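Local coordinates for Endoglucanase(Endo-1,4-beta-glucanase)protein (Pseudomonas stutzeri, PDB 6R2J), which probably hydrolyses beta-1,4-glycosidic bonds of cellulose as a family 5 endoglucanase, and is seen here with cellobiose bound, at residues G30-G33 / F37-E40; K82-A87 / V94-H99; V64-S67 / L72-D75. All blocks are in the same frame, centred on the assembly; numbering follows the deposited sequence.

Contact 1. Residues G30-G33 / F37-E40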
loop_
_atom_site.group_PDB
_atom_site.type_symbol
_atom_site.label_atom_id
_atom_site.label_comp_id
_atom_site.label_asym_id
_atom_site.label_seq_id
_atom_site.Cartn_x
_atom_site.Cartn_y
_atom_site.Cartn_z
ATOM N N GLY A 30 18.286 13.213 0.252
ATOM C CA GLY A 30 18.144 13.319 1.685
ATOM C C GLY A 30 19.032 12.314 2.409
ATOM O O GLY A 30 19.782 11.538 1.805
ATOM N N LYS A 31 18.939 12.320 3.743
ATOM C CA LYS A 31 19.711 11.403 4.558
ATOM C C LYS A 31 18.804 10.511 5.407
ATOM O O LYS A 31 17.869 10.990 6.047
ATOM C CB LYS A 31 20.648 12.170 5.493
ATOM C CG LYS A 31 21.769 12.896 4.795
ATOM C CD LYS A 31 22.659 13.580 5.802
ATOM C CE LYS A 31 21.940 14.471 6.788
ATOM N NZ LYS A 31 22.859 14.987 7.876
ATOM N N ASN A 32 19.081 9.218 5.394
ATOM C CA ASN A 32 18.438 8.325 6.342
ATOM C C ASN A 32 18.742 8.790 7.755
ATOM O O ASN A 32 19.883 9.129 8.095
ATOM C CB ASN A 32 18.960 6.905 6.105
ATOM C CG ASN A 32 18.347 5.901 7.021
ATOM O OD1 ASN A 32 17.250 6.106 7.548
ATOM N ND2 ASN A 32 19.033 4.770 7.190
ATOM N N GLY A 33 17.709 8.822 8.574
ATOM C CA GLY A 33 17.852 9.247 9.951
ATOM C C GLY A 33 17.554 10.714 10.192
ATOM O O GLY A 33 17.451 11.138 11.359
ATOM N N PHE A 37 13.329 7.587 7.388
ATOM C CA PHE A 37 13.657 6.641 8.441
ATOM C C PHE A 37 13.204 5.263 7.985
ATOM O O PHE A 37 12.206 5.112 7.287
ATOM C CB PHE A 37 12.922 6.935 9.770
ATOM C CG PHE A 37 12.856 8.376 10.103
ATOM C CD1 PHE A 37 13.997 9.036 10.480
ATOM C CD2 PHE A 37 11.677 9.092 9.989
ATOM C CE1 PHE A 37 13.974 10.381 10.759
ATOM C CE2 PHE A 37 11.660 10.428 10.239
ATOM C CZ PHE A 37 12.795 11.068 10.650
ATOM N N TYR A 38 13.913 4.292 8.409
ATOM C CA TYR A 38 13.612 2.879 8.271
ATOM C C TYR A 38 13.295 2.246 9.631
ATOM O O TYR A 38 13.831 2.641 10.667
ATOM C CB TYR A 38 14.808 2.184 7.607
ATOM C CG TYR A 38 14.701 2.201 6.093
ATOM C CD1 TYR A 38 14.969 3.339 5.370
ATOM C CD2 TYR A 38 14.293 1.072 5.395
ATOM C CE1 TYR A 38 14.863 3.346 3.986
ATOM C CE2 TYR A 38 14.170 1.068 4.012
ATOM C CZ TYR A 38 14.463 2.195 3.303
ATOM O OH TYR A 38 14.328 2.176 1.926
ATOM N N PRO A 39 12.364 1.303 9.646
ATOM C CA PRO A 39 11.961 0.696 10.907
ATOM C C PRO A 39 13.033 -0.259 11.424
ATOM O O PRO A 39 13.960 -0.666 10.712
ATOM C CB PRO A 39 10.664 -0.037 10.542
ATOM C CG PRO A 39 10.814 -0.360 9.053
ATOM C CD PRO A 39 11.595 0.792 8.486
ATOM N N GLU A 40 12.873 -0.610 12.701
ATOM C CA GLU A 40 13.749 -1.508 13.429
ATOM C C GLU A 40 12.974 -2.749 13.848
ATOM O O GLU A 40 11.752 -2.831 13.680
ATOM C CB GLU A 40 14.313 -0.815 14.661
ATOM C CG GLU A 40 15.145 0.391 14.315
ATOM C CD GLU A 40 16.472 0.013 13.651
ATOM O OE1 GLU A 40 16.786 -1.206 13.525
ATOM O OE2 GLU A 40 17.210 0.955 13.280
HETATM O O HOH W 1 16.453 5.299 9.988
#
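The ring of Phe37 meets the backbone of Gly33, and this is the tight part of the contact. Its CE1 lies 3.6 Å from Gly33 O, with the oxygen in the ring plane at the edge. CD1 sits 3.9 Å from Gly33 CA. The first torsion of Phe37 (chi1 -41°) sets CG beside the backbone N, and the ring then reaches back to the glycine although its CB points away. At the backbone angles of Gly33 a side chain would collide with the carbonyl O before it, which suits glycine. An alanine in place of Phe37 would probably leave the Gly33 carbonyl without the ring edge beside it and open a gap there.

The looser part is polar. Asn32 OD1 stays 3.9 Å from Tyr38 N, and a water bridges the two. The water donates to Asn32 OD1 at 2.7 Å and accepts from Tyr38 N at 3.2 Å. Asn32 and Gly33 are exposed, while Tyr38 is buried and its OH bonds to Gln76. The whole belongs to the long loop that joins the first strand, 14-18, to helix 41-49 in a TIM barrel.

Contact 2. Residues K82-A87 / V94-H99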
loop_
_atom_site.group_PDB
_atom_site.type_symbol
_atom_site.label_atom_id
_atom_site.label_comp_id
_atom_site.label_asym_id
_atom_site.label_seq_id
_atom_site.Cartn_x
_atom_site.Cartn_y
_atom_site.Cartn_z
ATOM N N LYS A 82 16.953 -5.318 4.628
ATOM C CA LYS A 82 16.809 -5.395 6.069
ATOM C C LYS A 82 15.338 -5.407 6.449
ATOM O O LYS A 82 14.909 -6.215 7.278
ATOM C CB LYS A 82 17.545 -4.205 6.713
ATOM C CG LYS A 82 17.256 -4.009 8.196
ATOM C CD LYS A 82 18.078 -2.891 8.854
ATOM C CE LYS A 82 17.636 -2.716 10.314
ATOM N NZ LYS A 82 18.255 -1.545 11.022
ATOM N N THR A 83 14.550 -4.504 5.842
ATOM C CA THR A 83 13.115 -4.418 6.116
ATOM C C THR A 83 12.443 -5.754 5.821
ATOM O O THR A 83 11.665 -6.266 6.636
ATOM C CB THR A 83 12.518 -3.283 5.275
ATOM O OG1 THR A 83 13.112 -2.039 5.713
ATOM C CG2 THR A 83 10.998 -3.245 5.390
ATOM N N LEU A 84 12.731 -6.325 4.645
ATOM C CA LEU A 84 12.161 -7.620 4.293
ATOM C C LEU A 84 12.662 -8.705 5.231
ATOM O O LEU A 84 11.905 -9.614 5.588
ATOM C CB LEU A 84 12.518 -7.984 2.856
ATOM C CG LEU A 84 12.100 -7.090 1.696
ATOM C CD1 LEU A 84 12.701 -7.535 0.359
ATOM C CD2 LEU A 84 10.577 -7.072 1.635
ATOM N N ASP A 85 13.933 -8.631 5.640
ATOM C CA ASP A 85 14.481 -9.637 6.552
ATOM C C ASP A 85 13.762 -9.612 7.890
ATOM O O ASP A 85 13.425 -10.659 8.456
ATOM C CB ASP A 85 15.960 -9.369 6.803
ATOM C CG ASP A 85 16.842 -9.767 5.645
ATOM O OD1 ASP A 85 16.435 -10.661 4.852
ATOM O OD2 ASP A 85 17.947 -9.162 5.546
ATOM N N LEU A 86 13.587 -8.412 8.453
ATOM C CA LEU A 86 12.988 -8.284 9.778
ATOM C C LEU A 86 11.514 -8.654 9.740
ATOM O O LEU A 86 11.010 -9.315 10.657
ATOM C CB LEU A 86 13.205 -6.859 10.314
ATOM C CG LEU A 86 14.670 -6.473 10.596
ATOM C CD1 LEU A 86 14.738 -5.015 10.910
ATOM C CD2 LEU A 86 15.251 -7.294 11.722
ATOM N N ALA A 87 10.815 -8.273 8.662
ATOM C CA ALA A 87 9.433 -8.716 8.484
ATOM C C ALA A 87 9.348 -10.234 8.504
ATOM O O ALA A 87 8.564 -10.815 9.268
ATOM C CB ALA A 87 8.833 -8.131 7.192
ATOM N N VAL A 94 5.727 -8.465 3.108
ATOM C CA VAL A 94 5.767 -7.032 2.860
ATOM C C VAL A 94 5.388 -6.726 1.420
ATOM O O VAL A 94 5.825 -7.403 0.486
ATOM C CB VAL A 94 7.172 -6.471 3.183
ATOM C CG1 VAL A 94 7.280 -5.000 2.827
ATOM C CG2 VAL A 94 7.516 -6.751 4.658
ATOM N N ILE A 95 4.606 -5.668 1.254
ATOM C CA ILE A 95 4.342 -5.060 -0.042
ATOM C C ILE A 95 5.269 -3.858 -0.145
ATOM O O ILE A 95 5.081 -2.847 0.538
ATOM C CB ILE A 95 2.856 -4.667 -0.186
ATOM C CG1 ILE A 95 1.958 -5.912 0.044
ATOM C CG2 ILE A 95 2.506 -4.053 -1.574
ATOM C CD1 ILE A 95 0.493 -5.661 -0.086
ATOM N N LEU A 96 6.268 -3.970 -1.012
ATOM C CA LEU A 96 7.110 -2.827 -1.330
ATOM C C LEU A 96 6.364 -1.860 -2.243
ATOM O O LEU A 96 5.897 -2.238 -3.318
ATOM C CB LEU A 96 8.415 -3.268 -1.985
ATOM C CG LEU A 96 9.315 -4.082 -1.051
ATOM C CD1 LEU A 96 10.600 -4.408 -1.794
ATOM C CD2 LEU A 96 9.613 -3.367 0.243
ATOM N N ASP A 97 6.255 -0.605 -1.821
ATOM C CA ASP A 97 5.402 0.375 -2.482
ATOM C C ASP A 97 6.296 1.488 -2.982
ATOM O O ASP A 97 6.859 2.235 -2.168
ATOM C CB ASP A 97 4.389 0.904 -1.463
ATOM C CG ASP A 97 3.886 2.318 -1.769
ATOM O OD1 ASP A 97 3.759 2.693 -2.989
ATOM O OD2 ASP A 97 3.712 3.044 -0.718
ATOM N N MET A 98 6.421 1.617 -4.309
ATOM C CA MET A 98 7.128 2.753 -4.904
ATOM C C MET A 98 6.192 3.962 -4.822
ATOM O O MET A 98 5.262 4.115 -5.619
ATOM C CB MET A 98 7.553 2.470 -6.340
ATOM C CG MET A 98 8.185 3.679 -7.011
ATOM S SD MET A 98 8.912 3.362 -8.646
ATOM C CE MET A 98 10.280 2.251 -8.303
ATOM N N HIS A 99 6.438 4.822 -3.846
ATOM C CA HIS A 99 5.464 5.810 -3.378
ATOM C C HIS A 99 5.606 7.121 -4.169
ATOM O O HIS A 99 5.842 8.207 -3.610
ATOM C CB HIS A 99 5.729 6.029 -1.899
ATOM C CG HIS A 99 4.541 6.465 -1.104
ATOM N ND1 HIS A 99 3.458 5.647 -0.878
ATOM C CD2 HIS A 99 4.287 7.618 -0.440
ATOM C CE1 HIS A 99 2.583 6.284 -0.120
ATOM N NE2 HIS A 99 3.065 7.479 0.167
#
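Leu84 on the helix meets Val94 and Leu96 on the strand, and the direct contact is wholly apolar. The methyl CD2 of Leu84 does the touching. It lies 3.8 Å from Val94 CB and 4.1 Å from Val94 CG1, the two side chains crossing at a slant. The same methyl meets Leu96 CD2 at 4.1 Å. Leu84 CG stands anti to its carbonyl carbon, which lets the CD2 methyl reach the strand. Ala87 also points its CB toward the strand. All four residues are buried. Phe130 of helix 116-130 touches both Leu84 and Leu96, and Phe57 of strand 54-59 touches Val94.

The polar bonds lie within each segment or run to its neighbours. In the helix, Leu86 N bonds to Lys82 O and Ala87 N to Thr83 O. At the end of the strand, His99 ND1 donates to Asp97 OD2 at 2.6 Å, with an N-H...O angle of 138°. The carboxylate offers its syn lone pair, but the oxygen is tilted 27° from the imidazole plane. The bond is bent; it probably still limits the turning of both groups. The edge-to-face contact of His99 with Tyr101 probably helps hold the ring.

The axes of 82-87 and 94-98 approach to 9.7 Å and run nearly antiparallel, at 162°. Leucine, alanine and valine side chains fill the layer between them. This is the second half of a beta-alpha-beta crossover, strand 54-59, helix 74-89, strand 93-98, the repeating unit of the family 5 TIM barrel.

Contact 3. Residues V64-S67 / L72-D75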
loop_
_atom_site.group_PDB
_atom_site.type_symbol
_atom_site.label_atom_id
_atom_site.label_comp_id
_atom_site.label_asym_id
_atom_site.label_seq_id
_atom_site.Cartn_x
_atom_site.Cartn_y
_atom_site.Cartn_z
ATOM N N VAL A 64 16.259 5.013 -4.431
ATOM C CA VAL A 64 16.866 3.774 -4.947
ATOM C C VAL A 64 17.666 4.046 -6.215
ATOM O O VAL A 64 18.595 3.291 -6.527
ATOM C CB VAL A 64 15.907 2.582 -5.188
ATOM C CG1 VAL A 64 15.291 2.114 -3.865
ATOM C CG2 VAL A 64 14.871 2.935 -6.259
ATOM N N GLN A 65 17.295 5.084 -6.973
ATOM C CA GLN A 65 17.997 5.479 -8.193
ATOM C C GLN A 65 18.042 7.007 -8.226
ATOM O O GLN A 65 17.062 7.667 -8.586
ATOM C CB GLN A 65 17.327 4.902 -9.435
ATOM C CG GLN A 65 18.202 5.021 -10.683
ATOM C CD GLN A 65 17.592 4.344 -11.895
ATOM O OE1 GLN A 65 16.379 4.327 -12.048
ATOM N NE2 GLN A 65 18.427 3.760 -12.744
ATOM N N HIS A 66 19.196 7.580 -7.887
ATOM C CA HIS A 66 19.276 9.035 -7.814
ATOM C C HIS A 66 19.076 9.705 -9.174
ATOM O O HIS A 66 18.642 10.861 -9.242
ATOM C CB HIS A 66 20.641 9.464 -7.262
ATOM C CG HIS A 66 20.829 9.181 -5.803
ATOM N ND1 HIS A 66 21.964 9.549 -5.109
ATOM C CD2 HIS A 66 20.040 8.537 -4.913
ATOM C CE1 HIS A 66 21.858 9.156 -3.853
ATOM N NE2 HIS A 66 20.707 8.525 -3.711
ATOM N N SER A 67 19.418 9.018 -10.256
ATOM C CA SER A 67 19.210 9.533 -11.601
ATOM C C SER A 67 19.010 8.357 -12.543
ATOM O O SER A 67 19.395 7.227 -12.242
ATOM C CB SER A 67 20.387 10.414 -12.055
ATOM O OG SER A 67 21.586 9.667 -12.221
ATOM N N LEU A 72 21.435 1.490 -9.167
ATOM C CA LEU A 72 20.713 1.533 -7.908
ATOM C C LEU A 72 21.661 1.884 -6.766
ATOM O O LEU A 72 22.859 1.559 -6.783
ATOM C CB LEU A 72 20.043 0.185 -7.625
ATOM C CG LEU A 72 19.019 -0.309 -8.644
ATOM C CD1 LEU A 72 18.391 -1.602 -8.247
ATOM C CD2 LEU A 72 17.926 0.729 -8.857
ATOM N N ASN A 73 21.107 2.563 -5.766
ATOM C CA ASN A 73 21.845 2.886 -4.552
ATOM C C ASN A 73 21.952 1.649 -3.663
ATOM O O ASN A 73 20.945 1.188 -3.120
ATOM C CB ASN A 73 21.111 3.992 -3.810
ATOM C CG ASN A 73 21.917 4.537 -2.678
ATOM O OD1 ASN A 73 21.794 4.090 -1.561
ATOM N ND2 ASN A 73 22.734 5.518 -2.957
ATOM N N PHE A 74 23.187 1.164 -3.468
ATOM C CA PHE A 74 23.472 -0.038 -2.678
ATOM C C PHE A 74 22.924 0.067 -1.260
ATOM O O PHE A 74 22.293 -0.865 -0.759
ATOM C CB PHE A 74 24.994 -0.205 -2.668
ATOM C CG PHE A 74 25.488 -1.437 -1.977
ATOM C CD1 PHE A 74 25.514 -2.666 -2.635
ATOM C CD2 PHE A 74 25.939 -1.374 -0.658
ATOM C CE1 PHE A 74 25.975 -3.802 -1.996
ATOM C CE2 PHE A 74 26.382 -2.509 -0.007
ATOM C CZ PHE A 74 26.426 -3.720 -0.685
ATOM N N ASP A 75 23.147 1.191 -0.588
ATOM C CA ASP A 75 22.691 1.295 0.797
ATOM C C ASP A 75 21.164 1.287 0.895
ATOM O O ASP A 75 20.615 0.811 1.882
ATOM C CB ASP A 75 23.228 2.569 1.454
ATOM C CG ASP A 75 24.709 2.501 1.799
ATOM O OD1 ASP A 75 25.220 1.394 2.073
ATOM O OD2 ASP A 75 25.368 3.573 1.809
#
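Asn73 N donates to Val64 O at 2.7 Å with an N-H...O angle of 162°, although the donor stands above the carbonyl plane. The same oxygen takes a CA-H...O contact from Leu72 CA at 3.1 Å. Together they hold the chain of 72-73 close beside Val64.

Leu72 wraps its side chain over this carbonyl. Its CB lies 3.6 Å from Val64 O, and its CD2 comes to 3.5 Å. The first torsion places CG beside the backbone N, which brings the branch over the oxygen. The same CD2 also approaches Gln65 CB at 4.3 Å. The polar end of Gln65 turns to Ser70 O and Trp61 NE1.

The Asn73 amide passes the His66 imidazole obliquely. Asn73 ND2 is 3.7 Å from His66 NE2, and the two planes differ by 21°. This is a loose van der Waals approach with no hydrogen bond. Asn73 carries CG anti to its own N (chi1 -170°). From there OD1 accepts from Gln76 N and caps the first turn of the helix. Asn73 is thus the N-cap, and it is held at both ends: its backbone N by Val64 and its OD1 by Gln76.

The contact joins the loop that follows helix 61-64 to the start of helix 74-89. Leu72 also packs on Val122, Lys125 and Arg129 of helix 116-130, and on Ile77 of helix 74-89. Gln65 O and His66 O bond to Tyr104 OH and His105 NE2, which lie at the small hairpin of strands 103-104 and 107-108.

Overall arrangement
Helix 74-89 ties the three contacts together. Contact 3 sits at its N-terminal end, and contact 2 packs its later turns on strand 93-98. Contact 1 lies against its flank, where Glu40 OE1 makes a salt bridge to Lys82 NZ at 2.9 Å. Tyr38 CD2 also packs on Thr83 OG1 at 3.3 Å. The centres of contacts 1 and 2 are about 13 Å apart. Contact 3 touches neither: its nearest atoms are about 6 Å from contact 1 and about 5 Å from contact 2. The glycan pocket, with Glu144, Arg178 and His206, is formed by other residues; none of the six segments contributes a residue to the pocket that holds the glycan.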